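Local coordinates for multiple PDZ domain protein (Mus musculus, PDB 4XH7) that probably acts as a scaffold in signalling, its PDZ domains recognising short peptide segments, typically C-terminal tails, of partner proteins, at residues G68-G73 / M105-R110; E78-N83 / K97-D102. All blocks are in the same frame, centred on the assembly; numbering follows the deposited sequence.

Interaction 1 of 2, residues G68-G73 / M105-R110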
loop_
_atom_site.group_PDB
_atom_site.type_symbol
_atom_site.label_atom_id
_atom_site.label_comp_id
_atom_site.label_asym_id
_atom_site.label_seq_id
_atom_site.Cartn_x
_atom_site.Cartn_y
_atom_site.Cartn_z
ATOM N N GLY A 68 3.103 -2.887 10.612
ATOM C CA GLY A 68 2.389 -2.097 11.595
ATOM C C GLY A 68 1.775 -0.788 11.099
ATOM O O GLY A 68 1.003 -0.180 11.821
ATOM N N LYS A 69 2.113 -0.381 9.878
ATOM C CA LYS A 69 1.702 0.908 9.348
ATOM C C LYS A 69 0.322 0.945 8.713
ATOM O O LYS A 69 -0.253 2.035 8.531
ATOM C CB LYS A 69 2.694 1.358 8.269
ATOM C CG LYS A 69 4.125 1.562 8.727
ATOM C CD LYS A 69 4.259 2.845 9.484
ATOM C CE LYS A 69 5.713 3.204 9.670
ATOM N NZ LYS A 69 5.873 4.087 10.855
ATOM N N LEU A 70 -0.149 -0.209 8.257
ATOM C CA LEU A 70 -1.373 -0.256 7.479
ATOM C C LEU A 70 -2.518 -0.856 8.284
ATOM O O LEU A 70 -2.338 -1.804 9.053
ATOM C CB LEU A 70 -1.151 -1.058 6.194
ATOM C CG LEU A 70 -0.046 -0.546 5.280
ATOM C CD1 LEU A 70 0.034 -1.336 3.988
ATOM C CD2 LEU A 70 -0.240 0.937 4.928
ATOM N N PHE A 71 -3.704 -0.300 8.097
ATOM C CA PHE A 71 -4.891 -0.685 8.851
ATOM C C PHE A 71 -6.039 -1.073 7.941
ATOM O O PHE A 71 -6.100 -0.638 6.786
ATOM C CB PHE A 71 -5.360 0.486 9.744
ATOM C CG PHE A 71 -4.404 0.818 10.860
ATOM C CD1 PHE A 71 -3.237 1.513 10.593
ATOM C CD2 PHE A 71 -4.673 0.425 12.163
ATOM C CE1 PHE A 71 -2.327 1.832 11.601
ATOM C CE2 PHE A 71 -3.777 0.734 13.184
ATOM C CZ PHE A 71 -2.595 1.417 12.901
ATOM N N SER A 72 -6.954 -1.907 8.440
ATOM C CA SER A 72 -8.204 -2.129 7.718
ATOM C C SER A 72 -8.812 -0.799 7.294
ATOM O O SER A 72 -8.793 0.178 8.050
ATOM C CB SER A 72 -9.216 -2.886 8.585
ATOM O OG SER A 72 -9.628 -2.064 9.664
ATOM N N GLY A 73 -9.333 -0.753 6.072
ATOM C CA GLY A 73 -9.924 0.453 5.544
ATOM C C GLY A 73 -8.963 1.248 4.683
ATOM O O GLY A 73 -9.418 2.078 3.914
ATOM N N MET A 105 4.862 -0.110 -0.025
ATOM C CA MET A 105 3.439 0.061 -0.306
ATOM C C MET A 105 3.096 1.471 0.003
ATOM O O MET A 105 3.490 1.966 1.063
ATOM C CB MET A 105 2.590 -0.871 0.567
ATOM C CG MET A 105 2.892 -2.329 0.340
ATOM S SD MET A 105 1.779 -3.380 1.317
ATOM C CE MET A 105 0.187 -2.858 0.649
ATOM N N VAL A 106 2.338 2.135 -0.872
ATOM C CA VAL A 106 1.789 3.436 -0.531
ATOM C C VAL A 106 0.289 3.284 -0.451
ATOM O O VAL A 106 -0.326 2.774 -1.399
ATOM C CB VAL A 106 2.110 4.528 -1.591
ATOM C CG1 VAL A 106 1.518 5.926 -1.165
ATOM C CG2 VAL A 106 3.622 4.594 -1.869
ATOM N N CYS A 107 -0.290 3.727 0.662
ATOM C CA CYS A 107 -1.751 3.678 0.860
ATOM C C CYS A 107 -2.265 4.998 1.361
ATOM O O CYS A 107 -1.483 5.904 1.672
ATOM C CB CYS A 107 -2.145 2.616 1.895
ATOM S SG CYS A 107 -1.674 0.915 1.431
ATOM N N CYS A 108 -3.586 5.134 1.466
ATOM C CA CYS A 108 -4.122 6.341 2.128
ATOM C C CYS A 108 -5.378 6.054 2.901
ATOM O O CYS A 108 -5.978 4.965 2.792
ATOM C CB CYS A 108 -4.395 7.458 1.108
ATOM S SG CYS A 108 -5.650 7.028 -0.118
ATOM N N ARG A 109 -5.733 6.986 3.777
ATOM C CA ARG A 109 -7.016 6.873 4.500
ATOM C C ARG A 109 -7.633 8.278 4.533
ATOM O O ARG A 109 -6.913 9.255 4.502
ATOM C CB ARG A 109 -6.838 6.276 5.917
ATOM C CG ARG A 109 -5.864 7.046 6.836
ATOM C CD ARG A 109 -5.637 6.245 8.164
ATOM N NE ARG A 109 -4.812 5.075 7.929
ATOM C CZ ARG A 109 -3.570 4.900 8.360
ATOM N NH1 ARG A 109 -2.934 3.779 8.046
ATOM N NH2 ARG A 109 -2.976 5.820 9.116
ATOM N N ARG A 110 -8.954 8.370 4.559
ATOM C CA ARG A 110 -9.593 9.690 4.646
ATOM C C ARG A 110 -9.263 10.304 6.021
ATOM O O ARG A 110 -9.165 9.596 7.018
ATOM C CB ARG A 110 -11.101 9.551 4.433
ATOM C CG ARG A 110 -11.527 9.315 3.010
HETATM O O HOH W 1 -0.113 4.521 9.791
#

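Interaction 2 of 2, residues E78-N83 / K97-D102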
loop_
_atom_site.group_PDB
_atom_site.type_symbol
_atom_site.label_atom_id
_atom_site.label_comp_id
_atom_site.label_asym_id
_atom_site.label_seq_id
_atom_site.Cartn_x
_atom_site.Cartn_y
_atom_site.Cartn_z
ATOM N N GLU A 78 -0.096 2.418 -4.573
ATOM C CA GLU A 78 1.106 2.131 -5.342
ATOM C C GLU A 78 1.895 1.019 -4.642
ATOM O O GLU A 78 1.922 0.945 -3.398
ATOM C CB GLU A 78 1.965 3.391 -5.471
ATOM C CG GLU A 78 3.223 3.198 -6.290
ATOM C CD GLU A 78 4.118 4.441 -6.273
ATOM O OE1 GLU A 78 5.261 4.328 -5.782
ATOM O OE2 GLU A 78 3.683 5.492 -6.789
ATOM N N VAL A 79 2.526 0.125 -5.410
ATOM C CA VAL A 79 3.424 -0.857 -4.747
ATOM C C VAL A 79 4.685 -0.927 -5.593
ATOM O O VAL A 79 4.573 -1.098 -6.815
ATOM C CB VAL A 79 2.825 -2.288 -4.621
ATOM C CG1 VAL A 79 1.797 -2.360 -3.505
ATOM C CG2 VAL A 79 2.194 -2.768 -5.929
ATOM N N ASN A 80 5.856 -0.787 -4.973
ATOM C CA ASN A 80 7.127 -0.801 -5.719
ATOM C C ASN A 80 7.093 0.031 -7.015
ATOM O O ASN A 80 7.549 -0.422 -8.088
ATOM C CB ASN A 80 7.522 -2.240 -6.030
ATOM C CG ASN A 80 8.040 -2.943 -4.809
ATOM O OD1 ASN A 80 8.052 -2.356 -3.719
ATOM N ND2 ASN A 80 8.492 -4.184 -4.966
ATOM N N GLY A 81 6.532 1.228 -6.905
ATOM C CA GLY A 81 6.472 2.158 -8.021
ATOM C C GLY A 81 5.387 1.922 -9.051
ATOM O O GLY A 81 5.229 2.733 -9.965
ATOM N N ILE A 82 4.633 0.834 -8.901
ATOM C CA ILE A 82 3.568 0.474 -9.835
ATOM C C ILE A 82 2.215 1.008 -9.342
ATOM O O ILE A 82 1.788 0.738 -8.205
ATOM C CB ILE A 82 3.475 -1.046 -9.985
ATOM C CG1 ILE A 82 4.827 -1.630 -10.433
ATOM C CG2 ILE A 82 2.330 -1.443 -10.917
ATOM C CD1 ILE A 82 4.959 -3.116 -10.179
ATOM N N ASN A 83 1.536 1.759 -10.185
ATOM C CA ASN A 83 0.262 2.354 -9.795
ATOM C C ASN A 83 -0.839 1.329 -9.581
ATOM O O ASN A 83 -0.991 0.402 -10.388
ATOM C CB ASN A 83 -0.213 3.332 -10.876
ATOM C CG ASN A 83 -1.548 3.940 -10.531
ATOM O OD1 ASN A 83 -1.623 4.725 -9.603
ATOM N ND2 ASN A 83 -2.624 3.538 -11.232
ATOM N N LYS A 97 0.340 -10.113 -6.757
ATOM C CA LYS A 97 0.862 -11.497 -6.767
ATOM C C LYS A 97 2.302 -11.577 -7.241
ATOM O O LYS A 97 3.052 -12.466 -6.827
ATOM C CB LYS A 97 -0.005 -12.394 -7.661
ATOM C CG LYS A 97 -1.305 -12.810 -7.006
ATOM N N GLU A 98 2.689 -10.678 -8.124
ATOM C CA GLU A 98 3.998 -10.717 -8.766
ATOM C C GLU A 98 5.076 -9.968 -8.002
ATOM O O GLU A 98 6.202 -9.828 -8.487
ATOM C CB GLU A 98 3.907 -10.132 -10.176
ATOM C CG GLU A 98 3.096 -10.985 -11.151
ATOM N N LEU A 99 4.725 -9.432 -6.841
ATOM C CA LEU A 99 5.688 -8.665 -6.058
ATOM C C LEU A 99 6.841 -9.542 -5.564
ATOM O O LEU A 99 6.637 -10.691 -5.189
ATOM C CB LEU A 99 4.991 -8.016 -4.854
ATOM C CG LEU A 99 4.108 -6.844 -5.275
ATOM C CD1 LEU A 99 3.284 -6.422 -4.094
ATOM C CD2 LEU A 99 4.981 -5.693 -5.786
ATOM N N PRO A 100 8.054 -8.974 -5.541
ATOM C CA PRO A 100 9.195 -9.632 -4.891
ATOM C C PRO A 100 9.080 -9.618 -3.369
ATOM O O PRO A 100 8.096 -9.113 -2.825
ATOM C CB PRO A 100 10.366 -8.778 -5.346
ATOM C CG PRO A 100 9.776 -7.388 -5.351
ATOM C CD PRO A 100 8.401 -7.613 -5.996
ATOM N N ILE A 101 10.071 -10.168 -2.672
ATOM C CA ILE A 101 10.054 -10.224 -1.217
ATOM C C ILE A 101 9.911 -8.864 -0.526
ATOM O O ILE A 101 9.134 -8.717 0.426
ATOM C CB ILE A 101 11.348 -10.893 -0.711
ATOM C CG1 ILE A 101 11.294 -12.367 -1.040
ATOM C CG2 ILE A 101 11.522 -10.679 0.779
ATOM C CD1 ILE A 101 10.251 -13.046 -0.272
ATOM N N ASP A 102 10.670 -7.881 -1.002
ATOM C CA ASP A 102 10.676 -6.556 -0.393
ATOM C C ASP A 102 9.720 -5.633 -1.126
ATOM O O ASP A 102 9.864 -5.428 -2.324
ATOM C CB ASP A 102 12.090 -5.979 -0.397
ATOM C CG ASP A 102 13.028 -6.730 0.545
ATOM O OD1 ASP A 102 12.586 -7.125 1.655
ATOM O OD2 ASP A 102 14.202 -6.934 0.168
#

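Interaction 1 of 2, residues G68-G73 / M105-R110
The CA atoms of Leu70 and Cys107 lie 7.7 Å apart where the loop after helix 63-67 passes over strand 102-110, the last strand of the PDZ fold. Leu70 carries the apolar half of the contact. With CG anti to the carbonyl carbon (chi1 -58°), its side chain reaches the strand and divides its methyls: CD1 rests 3.7 Å from Met105 CE, while CD2 meets Cys107 SG at 3.8 Å. Val64 and Ala31 pack on Leu70 too, so its side chain is held between helix 63-67 and the sheet.

Farther along the strand Arg109 holds the loop by polar means. A bend at chi3 (73°) turns its guanidinium back to the loop, where NH1 gives a hydrogen bond to Lys69 O (3.2 Å), lying in both the guanidinium and the carbonyl plane. NH1 also salt-bridges Asp74, which accepts from Phe71 N. Cut back to alanine, this position would probably leave Asp74 without its charged mate and Lys69 O without its guanidinium donor. The Phe71 ring stands at 86° to the guanidinium, its CD1 edge 3.4 Å from NH1. One water donates to Lys69 O at 2.8 Å and accepts from Arg109 NH2 at 3.2 Å.

Interaction 2 of 2, residues E78-N83 / K97-D102
Asn80 ND2 donates to Asp102 O over 3.2 Å in a nearly straight bond (169° at the hydrogen), reaching a lone pair of the carbonyl within its plane, with the oxygen close to the amide plane. The other end of the amide is taken as well: Asn80 OD1 accepts from the backbone N of Thr104. With CG anti to the carbonyl carbon (chi1 -75°), the amide is sent across to segment 97-102. Held at both ends by strand 102-110, the flat group is fixed in rotation, since a half-turn would set oxygen against the Asp102 carbonyl and NH2 against Thr104 N.

Asn80 sits at the first corner of a type I' beta turn, Val79 to Ile82, the tight two-residue hairpin that joins strands 75-79 and 82-83. Its backbone has positive phi (44°), which asparagine tolerates well, and Gly81 follows in the second corner, the classic Asn-Gly pair of this turn. The hairpin is closed by Ile82 N to Val79 O at 2.8 Å and by Val79 N to Ile82 O at 3.0 Å.

Beside the amide the contact turns apolar. Leu99, just past the end of helix 89-97, points to the hairpin and crosses Val79 at about a right angle, its CD2 4.0 Å from Val79 CG2 and 3.9 Å from Asn80 ND2. The side chains of Pro100 and Asn80 come from opposite directions, Pro100 CG ending 3.5 Å from Asn80 ND2. Val79 is covered further by Ile95 and Leu96 of the helix.

In PDZ domains the helix equivalent to 89-97 forms one wall of the peptide groove, probably here too, and its exit is tied to the sheet in two ways: the apolar Leu99 contact probably tolerates small shifts, whereas the doubly bonded amide is likely to fix the direction and start of the last strand.

Overall arrangement
Both contacts use the four-stranded antiparallel sheet, in which strands 102-110 and 75-79 are neighbours; their centres lie 15 Å apart. Interaction 1 seats the loop after helix 63-67 on the later part of the last strand, while interaction 2 ties the 75-83 hairpin to the connection leading into that strand. In chain order 68-73 comes first, then 78-83, 97-102 and 105-110, so the inner contact forms within the span that the outer one closes. They meet where Val106 N lies 2.8 Å from Glu78 O, probably a hydrogen bond, and Met105 CG packs near Val79 CG1. Together they fasten the segments that follow helices 63-67 and 89-97 to one sheet.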